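PDB 5GIV: carboxypeptidase 1 from Deinococcus radiodurans str. R1, which probably acts as a metal-dependent carboxypeptidase of the M32 family, releasing amino acids one by one from the C-terminus of peptides with broad specificity. Local coordinates for residues A311-Y316 and E335-V340; A315-W320 and E326-V331. All coordinates share one frame; numbering follows the deposited sequence.

Contact 1. Residues A311-Y316 and E335-V340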
loop_
_atom_site.group_PDB
_atom_site.type_symbol
_atom_site.label_atom_id
_atom_site.label_comp_id
_atom_site.label_asym_id
_atom_site.label_seq_id
_atom_site.Cartn_x
_atom_site.Cartn_y
_atom_site.Cartn_z
ATOM N N ALA A 311 -25.948 -25.770 -7.275
ATOM C CA ALA A 311 -26.668 -24.541 -7.596
ATOM C C ALA A 311 -25.720 -23.444 -8.066
ATOM O O ALA A 311 -26.081 -22.626 -8.923
ATOM C CB ALA A 311 -27.463 -24.067 -6.379
ATOM N N PHE A 312 -24.518 -23.387 -7.494
ATOM C CA PHE A 312 -23.540 -22.382 -7.904
ATOM C C PHE A 312 -23.224 -22.494 -9.390
ATOM O O PHE A 312 -23.186 -21.486 -10.106
ATOM C CB PHE A 312 -22.272 -22.518 -7.052
ATOM C CG PHE A 312 -21.190 -21.535 -7.396
ATOM C CD1 PHE A 312 -20.329 -21.766 -8.461
ATOM C CD2 PHE A 312 -21.027 -20.376 -6.643
ATOM C CE1 PHE A 312 -19.335 -20.868 -8.765
ATOM C CE2 PHE A 312 -20.028 -19.469 -6.945
ATOM C CZ PHE A 312 -19.180 -19.713 -8.006
ATOM N N TRP A 313 -22.973 -23.713 -9.873
ATOM C CA TRP A 313 -22.573 -23.866 -11.267
ATOM C C TRP A 313 -23.758 -23.812 -12.230
ATOM O O TRP A 313 -23.583 -23.431 -13.397
ATOM C CB TRP A 313 -21.773 -25.161 -11.436
ATOM C CG TRP A 313 -20.406 -24.987 -10.890
ATOM C CD1 TRP A 313 -19.909 -25.509 -9.730
ATOM C CD2 TRP A 313 -19.370 -24.165 -11.438
ATOM N NE1 TRP A 313 -18.615 -25.082 -9.538
ATOM C CE2 TRP A 313 -18.262 -24.255 -10.572
ATOM C CE3 TRP A 313 -19.270 -23.369 -12.582
ATOM C CZ2 TRP A 313 -17.063 -23.584 -10.817
ATOM C CZ3 TRP A 313 -18.072 -22.699 -12.827
ATOM C CH2 TRP A 313 -16.990 -22.813 -11.947
ATOM N N ALA A 314 -24.966 -24.156 -11.773
ATOM C CA ALA A 314 -26.140 -23.872 -12.593
ATOM C C ALA A 314 -26.234 -22.388 -12.912
ATOM O O ALA A 314 -26.701 -22.014 -13.993
ATOM C CB ALA A 314 -27.415 -24.348 -11.898
ATOM N N ALA A 315 -25.765 -21.533 -12.001
ATOM C CA ALA A 315 -25.850 -20.090 -12.173
ATOM C C ALA A 315 -24.681 -19.515 -12.963
ATOM O O ALA A 315 -24.875 -18.592 -13.764
ATOM C CB ALA A 315 -25.914 -19.404 -10.806
ATOM N N TYR A 316 -23.474 -20.069 -12.804
ATOM C CA TYR A 316 -22.282 -19.439 -13.348
ATOM C C TYR A 316 -21.632 -20.199 -14.495
ATOM O O TYR A 316 -20.735 -19.647 -15.136
ATOM C CB TYR A 316 -21.237 -19.205 -12.244
ATOM C CG TYR A 316 -21.626 -18.087 -11.324
ATOM C CD1 TYR A 316 -21.531 -16.769 -11.747
ATOM C CD2 TYR A 316 -22.088 -18.335 -10.040
ATOM C CE1 TYR A 316 -21.894 -15.732 -10.923
ATOM C CE2 TYR A 316 -22.452 -17.298 -9.202
ATOM C CZ TYR A 316 -22.357 -16.001 -9.652
ATOM O OH TYR A 316 -22.718 -14.946 -8.847
ATOM N N GLU A 335 -20.470 -31.669 -15.512
ATOM C CA GLU A 335 -19.090 -32.121 -15.405
ATOM C C GLU A 335 -18.225 -31.097 -14.674
ATOM O O GLU A 335 -17.351 -31.466 -13.885
ATOM C CB GLU A 335 -18.536 -32.430 -16.793
ATOM C CG GLU A 335 -19.104 -33.713 -17.363
ATOM C CD GLU A 335 -18.626 -34.003 -18.761
ATOM O OE1 GLU A 335 -18.700 -33.102 -19.618
ATOM O OE2 GLU A 335 -18.209 -35.147 -19.005
ATOM N N MET A 336 -18.478 -29.809 -14.893
ATOM C CA MET A 336 -17.744 -28.789 -14.163
ATOM C C MET A 336 -18.060 -28.853 -12.675
ATOM O O MET A 336 -17.164 -28.677 -11.839
ATOM C CB MET A 336 -18.055 -27.407 -14.732
ATOM C CG MET A 336 -17.347 -26.278 -14.011
ATOM S SD MET A 336 -15.555 -26.393 -14.169
ATOM C CE MET A 336 -15.379 -26.277 -15.929
ATOM N N TYR A 337 -19.324 -29.125 -12.321
ATOM C CA TYR A 337 -19.667 -29.291 -10.911
ATOM C C TYR A 337 -18.947 -30.485 -10.297
ATOM O O TYR A 337 -18.480 -30.414 -9.153
ATOM C CB TYR A 337 -21.179 -29.437 -10.736
ATOM C CG TYR A 337 -21.564 -30.080 -9.421
ATOM C CD1 TYR A 337 -21.484 -29.383 -8.230
ATOM C CD2 TYR A 337 -21.998 -31.402 -9.378
ATOM C CE1 TYR A 337 -21.826 -29.977 -7.028
ATOM C CE2 TYR A 337 -22.349 -32.005 -8.185
ATOM C CZ TYR A 337 -22.263 -31.293 -7.015
ATOM O OH TYR A 337 -22.611 -31.901 -5.831
ATOM N N ARG A 338 -18.854 -31.596 -11.022
ATOM C CA ARG A 338 -18.176 -32.749 -10.445
ATOM C C ARG A 338 -16.672 -32.522 -10.355
ATOM O O ARG A 338 -16.031 -33.003 -9.415
ATOM C CB ARG A 338 -18.475 -34.008 -11.254
ATOM C CG ARG A 338 -19.953 -34.307 -11.389
ATOM C CD ARG A 338 -20.189 -35.426 -12.395
ATOM N NE ARG A 338 -20.418 -36.704 -11.733
ATOM C CZ ARG A 338 -21.625 -37.157 -11.413
ATOM N NH1 ARG A 338 -22.703 -36.434 -11.713
ATOM N NH2 ARG A 338 -21.760 -38.331 -10.803
ATOM N N ALA A 339 -16.101 -31.783 -11.305
ATOM C CA ALA A 339 -14.656 -31.628 -11.352
ATOM C C ALA A 339 -14.115 -30.795 -10.197
ATOM O O ALA A 339 -12.944 -30.953 -9.832
ATOM C CB ALA A 339 -14.246 -31.001 -12.679
ATOM N N VAL A 340 -14.934 -29.921 -9.604
ATOM C CA VAL A 340 -14.486 -29.117 -8.474
ATOM C C VAL A 340 -14.633 -29.864 -7.158
ATOM O O VAL A 340 -14.399 -29.275 -6.095
ATOM C CB VAL A 340 -15.225 -27.761 -8.379
ATOM C CG1 VAL A 340 -15.205 -27.019 -9.722
ATOM C CG2 VAL A 340 -16.634 -27.926 -7.827
#
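The indole of Trp-313 is a plate with one face given to Met-336 and the other to Phe-312: CG of Met-336 stands 3.7 Å above the first face, and CD1 of Phe-312 lies 3.7 Å above the second, both offset toward the rim of the indole. The Phe-312 ring in turn has CD2 of Tyr-316 over the centre of one face and CD2 of Trp-313 at its edge, in its plane. The arrangement is plain helix-helix packing within the M32 peptidase fold, joining helix 310-323 to the short helix 333-339 away from the zinc site. The two backbones come close, with CA of Trp-313 6.2 Å from CA of Tyr-337.

Met-336 makes a CH-pi contact in which its CG sits only 9° off the normal of the six-membered ring, and its sulfur follows as a Met-aromatic contact, SD lying 4.6 Å from the centroid of that Trp-313 ring. With CG anti to the backbone N (chi1 179°) and bends at the next two torsions, the chain brings CG and then SD over the six-membered ring. Tyr-337 meets the pyrrole side of the indole through its backbone and the root of its side chain; CD1 of Trp-313 is 4.0 Å from CA of Tyr-337 and lies at the edge of the tyrosine ring. Farther out, Tyr-337 packs on helix 487-501.

A large flat residue suits Trp-313 because its broad ring bridges the two helices, while its buried N-H is satisfied by the hydroxyl of Tyr-262. The branched Val-340, just past the helix, approaches the indole obliquely, its CG2 3.9 Å from NE1 of Trp-313.

Contact 2. Residues A315-W320 and E326-V331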
loop_
_atom_site.group_PDB
_atom_site.type_symbol
_atom_site.label_atom_id
_atom_site.label_comp_id
_atom_site.label_asym_id
_atom_site.label_seq_id
_atom_site.Cartn_x
_atom_site.Cartn_y
_atom_site.Cartn_z
ATOM N N ALA A 315 -25.765 -21.533 -12.001
ATOM C CA ALA A 315 -25.850 -20.090 -12.173
ATOM C C ALA A 315 -24.681 -19.515 -12.963
ATOM O O ALA A 315 -24.875 -18.592 -13.764
ATOM C CB ALA A 315 -25.914 -19.404 -10.806
ATOM N N TYR A 316 -23.474 -20.069 -12.804
ATOM C CA TYR A 316 -22.282 -19.439 -13.348
ATOM C C TYR A 316 -21.632 -20.199 -14.495
ATOM O O TYR A 316 -20.735 -19.647 -15.136
ATOM C CB TYR A 316 -21.237 -19.205 -12.244
ATOM C CG TYR A 316 -21.626 -18.087 -11.324
ATOM C CD1 TYR A 316 -21.531 -16.769 -11.747
ATOM C CD2 TYR A 316 -22.088 -18.335 -10.040
ATOM C CE1 TYR A 316 -21.894 -15.732 -10.923
ATOM C CE2 TYR A 316 -22.452 -17.298 -9.202
ATOM C CZ TYR A 316 -22.357 -16.001 -9.652
ATOM O OH TYR A 316 -22.718 -14.946 -8.847
ATOM N N PHE A 317 -22.061 -21.419 -14.801
ATOM C CA PHE A 317 -21.410 -22.116 -15.900
ATOM C C PHE A 317 -21.521 -21.321 -17.193
ATOM O O PHE A 317 -20.583 -21.318 -18.003
ATOM C CB PHE A 317 -21.995 -23.512 -16.087
ATOM C CG PHE A 317 -21.265 -24.327 -17.105
ATOM C CD1 PHE A 317 -20.023 -24.855 -16.814
ATOM C CD2 PHE A 317 -21.811 -24.559 -18.356
ATOM C CE1 PHE A 317 -19.337 -25.612 -17.737
ATOM C CE2 PHE A 317 -21.126 -25.318 -19.298
ATOM C CZ PHE A 317 -19.883 -25.842 -18.984
ATOM N N GLY A 318 -22.644 -20.622 -17.390
ATOM C CA GLY A 318 -22.798 -19.811 -18.585
ATOM C C GLY A 318 -21.716 -18.756 -18.709
ATOM O O GLY A 318 -21.039 -18.665 -19.737
ATOM N N ASP A 319 -21.540 -17.940 -17.665
ATOM C CA ASP A 319 -20.453 -16.965 -17.676
ATOM C C ASP A 319 -19.104 -17.663 -17.798
ATOM O O ASP A 319 -18.226 -17.225 -18.552
ATOM C CB ASP A 319 -20.512 -16.100 -16.410
ATOM C CG ASP A 319 -19.345 -15.127 -16.303
ATOM O OD1 ASP A 319 -18.573 -15.004 -17.265
ATOM O OD2 ASP A 319 -19.208 -14.443 -15.273
ATOM N N TRP A 320 -18.946 -18.778 -17.092
ATOM C CA TRP A 320 -17.718 -19.561 -17.158
ATOM C C TRP A 320 -17.448 -20.041 -18.580
ATOM O O TRP A 320 -16.356 -19.831 -19.122
ATOM C CB TRP A 320 -17.844 -20.737 -16.190
ATOM C CG TRP A 320 -16.633 -21.588 -15.991
ATOM C CD1 TRP A 320 -16.450 -22.866 -16.432
ATOM C CD2 TRP A 320 -15.456 -21.244 -15.255
ATOM N NE1 TRP A 320 -15.231 -23.334 -16.026
ATOM C CE2 TRP A 320 -14.598 -22.359 -15.299
ATOM C CE3 TRP A 320 -15.041 -20.100 -14.567
ATOM C CZ2 TRP A 320 -13.349 -22.363 -14.684
ATOM C CZ3 TRP A 320 -13.806 -20.106 -13.954
ATOM C CH2 TRP A 320 -12.975 -21.229 -14.016
ATOM N N GLU A 326 -13.483 -22.383 -25.742
ATOM C CA GLU A 326 -12.789 -23.556 -26.256
ATOM C C GLU A 326 -12.428 -24.515 -25.126
ATOM O O GLU A 326 -12.477 -25.737 -25.307
ATOM C CB GLU A 326 -11.549 -23.151 -27.055
ATOM C CG GLU A 326 -10.798 -24.348 -27.627
ATOM C CD GLU A 326 -9.576 -23.957 -28.444
ATOM O OE1 GLU A 326 -8.472 -24.465 -28.151
ATOM O OE2 GLU A 326 -9.712 -23.138 -29.383
ATOM N N GLN A 327 -12.071 -23.982 -23.950
ATOM C CA GLN A 327 -11.676 -24.851 -22.846
ATOM C C GLN A 327 -12.842 -25.710 -22.370
ATOM O O GLN A 327 -12.647 -26.869 -21.986
ATOM C CB GLN A 327 -11.102 -24.035 -21.681
ATOM C CG GLN A 327 -9.812 -23.257 -22.001
ATOM C CD GLN A 327 -10.045 -21.828 -22.484
ATOM O OE1 GLN A 327 -11.058 -21.518 -23.104
ATOM N NE2 GLN A 327 -9.098 -20.954 -22.194
ATOM N N LEU A 328 -14.060 -25.178 -22.400
ATOM C CA LEU A 328 -15.214 -25.942 -21.942
ATOM C C LEU A 328 -15.954 -26.639 -23.074
ATOM O O LEU A 328 -17.015 -27.222 -22.833
ATOM C CB LEU A 328 -16.182 -25.044 -21.172
ATOM C CG LEU A 328 -15.811 -24.806 -19.713
ATOM C CD1 LEU A 328 -15.753 -26.137 -18.987
ATOM C CD2 LEU A 328 -14.479 -24.084 -19.610
ATOM N N ALA A 329 -15.412 -26.620 -24.291
ATOM C CA ALA A 329 -16.037 -27.338 -25.396
ATOM C C ALA A 329 -16.106 -28.827 -25.092
ATOM O O ALA A 329 -15.107 -29.445 -24.715
ATOM C CB ALA A 329 -15.257 -27.099 -26.690
ATOM N N GLY A 330 -17.294 -29.403 -25.247
ATOM C CA GLY A 330 -17.487 -30.805 -24.938
ATOM C C GLY A 330 -17.604 -31.114 -23.469
ATOM O O GLY A 330 -17.527 -32.289 -23.085
ATOM N N VAL A 331 -17.803 -30.099 -22.635
ATOM C CA VAL A 331 -17.912 -30.266 -21.195
ATOM C C VAL A 331 -19.279 -29.759 -20.784
ATOM O O VAL A 331 -19.677 -28.656 -21.175
ATOM C CB VAL A 331 -16.801 -29.503 -20.444
ATOM C CG1 VAL A 331 -16.854 -29.817 -18.952
ATOM C CG2 VAL A 331 -15.426 -29.826 -21.049
#
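Helix 310-323 is followed by a turning loop that folds back on it, and Leu-328 of that loop reaches the aromatic side chains of Phe-317 and Trp-320. The leucine divides its branches between them: CD1 lies 3.8 Å from CE1 of Phe-317, whereas CD2 lies 3.7 Å from NE1 of Trp-320. Both rings are met obliquely. Leu-328 runs past Phe-317 in the opposite direction and crosses Trp-320 at about a right angle; the fork at CG lets one leucine touch both rings. Both aromatics have CG anti to the backbone N (-174° for each chi1), which carries their rings out from the helix to where the loop passes.

Two beta turns shape this helix-to-helix connection. A type I turn from Glu-326 to Ala-329 is closed by a bond from Ala-329 N to Glu-326 O of 3.2 Å, and a type II turn from Leu-328 to Val-331 overlaps it, closed by Val-331 N to Leu-328 O at 3.0 Å. Gly-330 takes the positive phi (77°) of the second turn, a conformation that glycine adopts readily. Arg-203 adds a tie from outside, its NH1 bonding to the carbonyl oxygens of Gln-327 and Ala-329.

Trp-320 is held among other rings as well, edge-to-face with Phe-213 and Phe-324. Its NE1 is buried in this contact and has no hydrogen-bonding partner in the model. At the far end of the loop, the backbone O of Val-331 approaches Phe-317, 3.6 Å from CZ.

Overall arrangement
Helix 310-323 serves both contacts, which share Ala-315 and Tyr-316 and have centres about 9 Å apart. Every touching residue is buried in each, yet contact 1 lies somewhat nearer the centre of the chain, about 25 Å from it against about 30 Å for contact 2. Contact 1 sets helix against helix; contact 2 sets the same helix against the turns leading to its partner. Apolar packing dominates both, through the face of an indole in the first and oblique ring contacts in the second. Met-336 also packs against Phe-317, Trp-320 and Leu-328, and Trp-313 meets Trp-320 edge-to-face, making one continuous cluster. The two indole nitrogens differ: one is hydrogen-bonded, the other lacks a partner.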